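Local coordinates for D-3-phosphoglycerate dehydrogenase oxidoreductase protein (Ralstonia solanacearum, PDB 3GG9) that probably catalyses the NAD-dependent oxidation of D-3-phosphoglycerate, at residues 160-165 and 183-188; 275-280 and 298-303. All blocks are in the same frame, centred on the assembly; numbering follows the deposited sequence.

Contact 1: 160-165 and 183-188; sequences GQTLGI and GMNVLV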
ATOM      1  N   GLY A 160      13.786   4.476   9.848  1.00 28.22           N
ATOM      2  CA  GLY A 160      15.225   4.342  10.039  1.00 30.24           C
ATOM      3  C   GLY A 160      15.974   3.859   8.814  1.00 30.07           C
ATOM      4  O   GLY A 160      17.187   3.699   8.864  1.00 30.53           O
ATOM      5  N   GLN A 161      15.245   3.610   7.721  1.00 27.44           N
ATOM      6  CA  GLN A 161      15.829   3.256   6.436  1.00 29.67           C
ATOM      7  C   GLN A 161      16.064   4.477   5.558  1.00 30.83           C
ATOM      8  O   GLN A 161      15.578   5.569   5.828  1.00 25.66           O
ATOM      9  CB  GLN A 161      14.913   2.281   5.699  1.00 28.43           C
ATOM     10  CG  GLN A 161      14.677   1.018   6.471  1.00 36.45           C
ATOM     11  CD  GLN A 161      15.711  -0.017   6.148  1.00 46.52           C
ATOM     12  OE1 GLN A 161      15.589  -0.736   5.153  1.00 49.27           O
ATOM     13  NE2 GLN A 161      16.754  -0.096   6.977  1.00 46.68           N
ATOM     14  N   THR A 162      16.838   4.283   4.503  1.00 18.56           N
ATOM     15  CA  THR A 162      17.169   5.366   3.590  1.00 23.28           C
ATOM     16  C   THR A 162      16.276   5.412   2.350  1.00 27.49           C
ATOM     17  O   THR A 162      16.200   4.445   1.561  1.00 22.45           O
ATOM     18  CB  THR A 162      18.688   5.365   3.226  1.00 21.64           C
ATOM     19  OG1 THR A 162      19.473   5.533   4.419  1.00 26.60           O
ATOM     20  CG2 THR A 162      19.024   6.495   2.272  1.00 17.10           C
ATOM     21  N   LEU A 163      15.611   6.551   2.193  1.00 20.66           N
ATOM     22  CA  LEU A 163      14.820   6.886   1.009  1.00 22.27           C
ATOM     23  C   LEU A 163      15.600   7.808   0.070  1.00 28.06           C
ATOM     24  O   LEU A 163      15.905   8.956   0.423  1.00 30.09           O
ATOM     25  CB  LEU A 163      13.509   7.561   1.428  1.00 20.38           C
ATOM     26  CG  LEU A 163      12.578   8.071   0.317  1.00 28.86           C
ATOM     27  CD1 LEU A 163      12.073   6.922  -0.575  1.00 26.01           C
ATOM     28  CD2 LEU A 163      11.407   8.910   0.867  1.00 22.00           C
ATOM     29  N   GLY A 164      15.937   7.296  -1.119  1.00 22.57           N
ATOM     30  CA  GLY A 164      16.506   8.113  -2.187  1.00 19.52           C
ATOM     31  C   GLY A 164      15.427   8.732  -3.079  1.00 24.67           C
ATOM     32  O   GLY A 164      14.520   8.042  -3.566  1.00 23.74           O
ATOM     33  N   ILE A 165      15.482  10.048  -3.233  1.00 25.33           N
ATOM     34  CA  ILE A 165      14.573  10.768  -4.125  1.00 20.74           C
ATOM     35  C   ILE A 165      15.378  11.324  -5.292  1.00 26.89           C
ATOM     36  O   ILE A 165      16.187  12.243  -5.124  1.00 22.19           O
ATOM     37  CB  ILE A 165      13.778  11.885  -3.373  1.00 26.00           C
ATOM     38  CG1 ILE A 165      12.932  11.292  -2.227  1.00 24.98           C
ATOM     39  CG2 ILE A 165      12.944  12.708  -4.340  1.00 23.02           C
ATOM     40  CD1 ILE A 165      11.890  10.240  -2.666  1.00 21.89           C
ATOM     41  N   GLY A 183       9.885   8.543   9.382  1.00 22.61           N
ATOM     42  CA  GLY A 183      11.169   8.403  10.099  1.00 23.22           C
ATOM     43  C   GLY A 183      12.290   7.788   9.251  1.00 20.17           C
ATOM     44  O   GLY A 183      13.220   7.182   9.793  1.00 22.68           O
ATOM     45  N   MET A 184      12.203   7.948   7.932  1.00 25.73           N
ATOM     46  CA  MET A 184      13.228   7.474   7.004  1.00 26.26           C
ATOM     47  C   MET A 184      14.382   8.492   6.928  1.00 29.74           C
ATOM     48  O   MET A 184      14.211   9.663   7.280  1.00 23.53           O
ATOM     49  CB  MET A 184      12.644   7.213   5.606  1.00 24.04           C
ATOM     50  CG  MET A 184      11.496   6.190   5.548  1.00 24.51           C
ATOM     51  SD  MET A 184      11.044   5.720   3.864  1.00 21.70           S
ATOM     52  CE  MET A 184      12.344   4.531   3.467  1.00 26.97           C
ATOM     53  N   ASN A 185      15.563   8.018   6.532  1.00 23.82           N
ATOM     54  CA  ASN A 185      16.708   8.866   6.175  1.00 25.60           C
ATOM     55  C   ASN A 185      16.570   9.322   4.719  1.00 24.04           C
ATOM     56  O   ASN A 185      16.818   8.548   3.785  1.00 30.52           O
ATOM     57  CB  ASN A 185      18.025   8.090   6.420  1.00 26.78           C
ATOM     58  CG  ASN A 185      19.274   8.937   6.196  1.00 40.11           C
ATOM     59  OD1 ASN A 185      19.348  10.084   6.635  1.00 36.72           O
ATOM     60  ND2 ASN A 185      20.276   8.360   5.519  1.00 42.91           N
ATOM     61  N   VAL A 186      16.139  10.559   4.512  1.00 21.74           N
ATOM     62  CA  VAL A 186      15.843  11.025   3.156  1.00 25.32           C
ATOM     63  C   VAL A 186      17.041  11.734   2.492  1.00 29.55           C
ATOM     64  O   VAL A 186      17.587  12.728   3.027  1.00 23.78           O
ATOM     65  CB  VAL A 186      14.558  11.903   3.092  1.00 31.11           C
ATOM     66  CG1 VAL A 186      14.223  12.250   1.633  1.00 27.67           C
ATOM     67  CG2 VAL A 186      13.364  11.202   3.761  1.00 26.91           C
ATOM     68  N   LEU A 187      17.440  11.200   1.337  1.00 21.20           N
ATOM     69  CA  LEU A 187      18.468  11.781   0.469  1.00 27.15           C
ATOM     70  C   LEU A 187      17.912  12.123  -0.901  1.00 30.51           C
ATOM     71  O   LEU A 187      17.250  11.299  -1.547  1.00 26.67           O
ATOM     72  CB  LEU A 187      19.649  10.819   0.288  1.00 26.38           C
ATOM     73  CG  LEU A 187      20.456  10.312   1.487  1.00 33.15           C
ATOM     74  CD1 LEU A 187      21.429   9.226   1.032  1.00 40.80           C
ATOM     75  CD2 LEU A 187      21.207  11.445   2.161  1.00 36.28           C
ATOM     76  N   VAL A 188      18.227  13.329  -1.366  1.00 25.17           N
ATOM     77  CA  VAL A 188      17.734  13.834  -2.641  1.00 27.47           C
ATOM     78  C   VAL A 188      18.904  13.987  -3.626  1.00 30.87           C
ATOM     79  O   VAL A 188      20.012  14.325  -3.229  1.00 24.84           O
ATOM     80  CB  VAL A 188      16.959  15.179  -2.451  1.00 31.54           C
ATOM     81  CG1 VAL A 188      16.471  15.728  -3.778  1.00 26.47           C
ATOM     82  CG2 VAL A 188      15.757  14.971  -1.511  1.00 28.58           C
TER
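The flat carboxamide of N185 meets T162 at its edge: ND2 donates to T162 OG1 at 3.1 Å, nearly straight at 167°, with the hydroxyl oxygen only 5° out of the amide plane. The two side chains lie alongside each other and point the same way. With CG anti to the backbone N (chi1 -175°), N185 carries its amide over to the threonine. On the same side of the sheet, T162 CG2 touches L187 CD1 at 3.8 Å. The other side is apolar. L163 CD2 lies beside V186 CG2, and I165 reaches V186 CG1 through CG1 and V188 CG2 through CB. The thioether of M184, bent at chi3, sets CE 3.8 Å from L163 CB, and W116 of helix 109-123 packs on both residues. A176 of helix 170-181 covers I165 and V186.

Backbone bonds zip the strands in parallel register: L163 N to N185 O, L187 N to L163 O (2.9 Å) and I165 N to L187 O (2.7 Å). Before the strands begin, G160 N donates to G183 O at 2.8 Å; G183, at positive phi, closes the preceding helix in a Schellman motif. The two parallel strands, linked through helix 170-181, make a beta-alpha-beta crossover, which, with the glycine pattern G167, G169 and G172 after the first strand, is consistent with the dinucleotide-binding unit of a Rossmann fold.

Contact 2: 275-280 and 298-303; sequences IDVFET and TPHIGY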
ATOM      1  N   ILE A 275       6.477  -0.451 -10.189  1.00 22.81           N
ATOM      2  CA  ILE A 275       6.375   0.464 -11.330  1.00 25.05           C
ATOM      3  C   ILE A 275       4.916   0.717 -11.717  1.00 24.47           C
ATOM      4  O   ILE A 275       4.054  -0.151 -11.570  1.00 26.96           O
ATOM      5  CB  ILE A 275       7.238   0.026 -12.570  1.00 27.45           C
ATOM      6  CG1 ILE A 275       6.743  -1.285 -13.174  1.00 33.28           C
ATOM      7  CG2 ILE A 275       8.770  -0.060 -12.260  1.00 22.70           C
ATOM      8  CD1 ILE A 275       6.010  -1.074 -14.418  1.00 43.81           C
ATOM      9  N   ASP A 276       4.663   1.897 -12.264  1.00 25.61           N
ATOM     10  CA  ASP A 276       3.304   2.291 -12.633  1.00 25.58           C
ATOM     11  C   ASP A 276       3.242   2.649 -14.114  1.00 23.47           C
ATOM     12  O   ASP A 276       2.196   2.924 -14.635  1.00 27.35           O
ATOM     13  CB  ASP A 276       2.843   3.460 -11.740  1.00 19.91           C
ATOM     14  CG  ASP A 276       1.386   3.872 -11.985  1.00 27.01           C
ATOM     15  OD1 ASP A 276       0.487   3.022 -11.818  1.00 27.13           O
ATOM     16  OD2 ASP A 276       1.138   5.061 -12.326  1.00 35.68           O
ATOM     17  N   VAL A 277       4.372   2.575 -14.810  1.00 25.70           N
ATOM     18  CA  VAL A 277       4.455   3.120 -16.155  1.00 22.05           C
ATOM     19  C   VAL A 277       5.230   2.162 -17.052  1.00 29.04           C
ATOM     20  O   VAL A 277       6.214   1.555 -16.618  1.00 24.45           O
ATOM     21  CB  VAL A 277       5.157   4.522 -16.176  1.00 29.17           C
ATOM     22  CG1 VAL A 277       4.260   5.574 -15.551  1.00 24.82           C
ATOM     23  CG2 VAL A 277       6.535   4.470 -15.459  1.00 27.01           C
ATOM     24  N   PHE A 278       4.768   2.040 -18.288  1.00 23.63           N
ATOM     25  CA  PHE A 278       5.378   1.161 -19.283  1.00 26.90           C
ATOM     26  C   PHE A 278       5.672   1.929 -20.574  1.00 31.36           C
ATOM     27  O   PHE A 278       5.039   2.952 -20.837  1.00 33.69           O
ATOM     28  CB  PHE A 278       4.423   0.016 -19.599  1.00 25.77           C
ATOM     29  CG  PHE A 278       4.177  -0.916 -18.444  1.00 33.79           C
ATOM     30  CD1 PHE A 278       4.898  -2.111 -18.333  1.00 34.70           C
ATOM     31  CD2 PHE A 278       3.215  -0.621 -17.478  1.00 33.34           C
ATOM     32  CE1 PHE A 278       4.668  -2.987 -17.282  1.00 34.62           C
ATOM     33  CE2 PHE A 278       2.986  -1.484 -16.403  1.00 38.16           C
ATOM     34  CZ  PHE A 278       3.698  -2.680 -16.318  1.00 36.59           C
ATOM     35  N   GLU A 279       6.606   1.423 -21.389  1.00 29.41           N
ATOM     36  CA  GLU A 279       6.946   2.064 -22.670  1.00 28.79           C
ATOM     37  C   GLU A 279       5.765   2.066 -23.632  1.00 31.69           C
ATOM     38  O   GLU A 279       5.556   3.017 -24.381  1.00 28.87           O
ATOM     39  CB  GLU A 279       8.128   1.374 -23.351  1.00 32.88           C
ATOM     40  CG  GLU A 279       9.462   1.568 -22.671  1.00 38.90           C
ATOM     41  CD  GLU A 279       9.711   0.534 -21.605  1.00 54.72           C
ATOM     42  OE1 GLU A 279       8.843  -0.353 -21.417  1.00 54.20           O
ATOM     43  OE2 GLU A 279      10.776   0.604 -20.958  1.00 63.17           O
ATOM     44  N   THR A 280       5.004   0.981 -23.607  1.00 25.91           N
ATOM     45  CA  THR A 280       3.814   0.856 -24.416  1.00 27.11           C
ATOM     46  C   THR A 280       2.650   0.611 -23.472  1.00 30.05           C
ATOM     47  O   THR A 280       2.747  -0.228 -22.582  1.00 34.80           O
ATOM     48  CB  THR A 280       3.960  -0.326 -25.410  1.00 25.90           C
ATOM     49  OG1 THR A 280       4.999  -0.017 -26.350  1.00 35.74           O
ATOM     50  CG2 THR A 280       2.677  -0.577 -26.162  1.00 32.65           C
ATOM     51  N   THR A 298       1.481  -1.730 -11.487  1.00 20.42           N
ATOM     52  CA  THR A 298       0.136  -1.211 -11.589  1.00 16.77           C
ATOM     53  C   THR A 298      -0.023  -0.538 -12.936  1.00 17.82           C
ATOM     54  O   THR A 298       0.968  -0.064 -13.535  1.00 24.78           O
ATOM     55  CB  THR A 298      -0.122  -0.162 -10.483  1.00 19.01           C
ATOM     56  OG1 THR A 298       0.980   0.739 -10.492  1.00 24.38           O
ATOM     57  CG2 THR A 298      -0.216  -0.852  -9.148  1.00 19.72           C
ATOM     58  N   PRO A 299      -1.272  -0.483 -13.438  1.00 17.64           N
ATOM     59  CA  PRO A 299      -1.500  -0.005 -14.793  1.00 24.29           C
ATOM     60  C   PRO A 299      -1.671   1.506 -14.932  1.00 19.34           C
ATOM     61  O   PRO A 299      -2.757   1.989 -15.261  1.00 23.68           O
ATOM     62  CB  PRO A 299      -2.785  -0.748 -15.195  1.00 24.61           C
ATOM     63  CG  PRO A 299      -3.531  -0.848 -13.908  1.00 26.53           C
ATOM     64  CD  PRO A 299      -2.507  -0.997 -12.822  1.00 16.93           C
ATOM     65  N   HIS A 300      -0.596   2.233 -14.683  1.00 23.03           N
ATOM     66  CA  HIS A 300      -0.561   3.672 -14.857  1.00 21.52           C
ATOM     67  C   HIS A 300      -1.733   4.368 -14.181  1.00 20.71           C
ATOM     68  O   HIS A 300      -2.485   5.099 -14.839  1.00 23.06           O
ATOM     69  CB  HIS A 300      -0.437   4.077 -16.331  1.00 19.62           C
ATOM     70  CG  HIS A 300       0.165   5.435 -16.525  1.00 25.99           C
ATOM     71  ND1 HIS A 300       0.662   5.871 -17.731  1.00 28.25           N
ATOM     72  CD2 HIS A 300       0.358   6.451 -15.649  1.00 24.42           C
ATOM     73  CE1 HIS A 300       1.136   7.099 -17.590  1.00 28.70           C
ATOM     74  NE2 HIS A 300       0.946   7.479 -16.340  1.00 24.70           N
ATOM     75  N   ILE A 301      -1.872   4.111 -12.884  1.00 21.38           N
ATOM     76  CA  ILE A 301      -2.985   4.662 -12.054  1.00 21.81           C
ATOM     77  C   ILE A 301      -2.599   5.860 -11.187  1.00 24.93           C
ATOM     78  O   ILE A 301      -3.425   6.376 -10.406  1.00 22.72           O
ATOM     79  CB  ILE A 301      -3.623   3.565 -11.185  1.00 25.13           C
ATOM     80  CG1 ILE A 301      -2.547   2.837 -10.334  1.00 17.95           C
ATOM     81  CG2 ILE A 301      -4.416   2.607 -12.095  1.00 24.18           C
ATOM     82  CD1 ILE A 301      -3.081   1.724  -9.405  1.00 18.50           C
ATOM     83  N   GLY A 302      -1.362   6.321 -11.324  1.00 24.14           N
ATOM     84  CA  GLY A 302      -0.918   7.561 -10.634  1.00 21.61           C
ATOM     85  C   GLY A 302      -1.959   8.685 -10.590  1.00 25.02           C
ATOM     86  O   GLY A 302      -2.242   9.192  -9.522  1.00 28.76           O
ATOM     87  N   TYR A 303      -2.560   9.033 -11.733  1.00 27.15           N
ATOM     88  CA  TYR A 303      -3.534  10.143 -11.802  0.50 24.84           C
ATOM     89  C   TYR A 303      -4.985   9.673 -11.837  1.00 24.23           C
ATOM     90  O   TYR A 303      -5.904  10.500 -11.865  1.00 26.80           O
ATOM     91  CB  TYR A 303      -3.253  11.057 -13.010  0.50 23.54           C
ATOM     92  CG  TYR A 303      -1.893  11.691 -12.949  0.50 23.08           C
ATOM     93  CD1 TYR A 303      -1.720  12.945 -12.373  0.50 20.53           C
ATOM     94  CD2 TYR A 303      -0.773  11.030 -13.446  0.50 20.58           C
ATOM     95  CE1 TYR A 303      -0.483  13.512 -12.301  0.50 17.61           C
ATOM     96  CE2 TYR A 303       0.482  11.597 -13.373  0.50  9.68           C
ATOM     97  CZ  TYR A 303       0.624  12.828 -12.789  0.50 17.13           C
ATOM     98  OH  TYR A 303       1.877  13.368 -12.720  0.50 14.02           O
TER
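D276 and the loop 298-302 meet where loops leave two neighbouring parallel strands, 272-275 and 295-297, of the Rossmann-type sheet. One backbone bond, T298 N to I275 O at 3.0 Å, extends the strand pairing into the loops.

The side-chain hydrogen bonds centre on the D276 carboxylate. A chi1 of -176°, placing CG opposite the main-chain nitrogen, directs it at the loop, where it receives three donors. OD1 takes T298 OG1 at 2.7 Å on its anti lone pair and I301 N at 2.8 Å on its syn lone pair. OD2 is met on its syn side by G302 N at 3.0 Å, the donor lying 30° out of the carboxylate plane. These bonds satisfy a buried acid and fix its rotation. The loop they grip also faces the second subunit, whose R124 bonds to the I301 and G302 carbonyls and whose Q139 bonds to the P299 carbonyl. P299 itself is the centre of an inverse gamma turn.

Apolar and aromatic packing completes the contact. Within 275-280, I275 CD1 backs one face of the F278 ring, offset toward the rim, and that ring's edge meets T298 O, near its plane, 3.8 Å from CE2. H300 ND1 is hydrogen-bonded to E281, consistent with the His-Glu pair of the active site in D-2-hydroxyacid dehydrogenases. The H300 ring receives a CH-pi contact: V277 CG1 stands over its centre, 3.9 Å from the centroid and 9° off the normal.

Both contacts lie on strands of one seven-stranded parallel sheet or the loops leaving them, contact 1 preceding contact 2 along the chain. Contact 1 pairs strands 162-166 and 185-189; contact 2 joins the loops that follow strands 272-275 and 295-297, the latter an outermost strand within the chain. Strands 218-221 and 246-249 lie between the two pairs. The centres are 24 Å apart and the nearest atoms about 13 Å, so they do not touch, but helix 109-123 packs against side chains of both. Contact 1 thus belongs to the probable nucleotide-binding half of the sheet; contact 2, near the chain's centre, meets the second subunit far more, through seven residues against one.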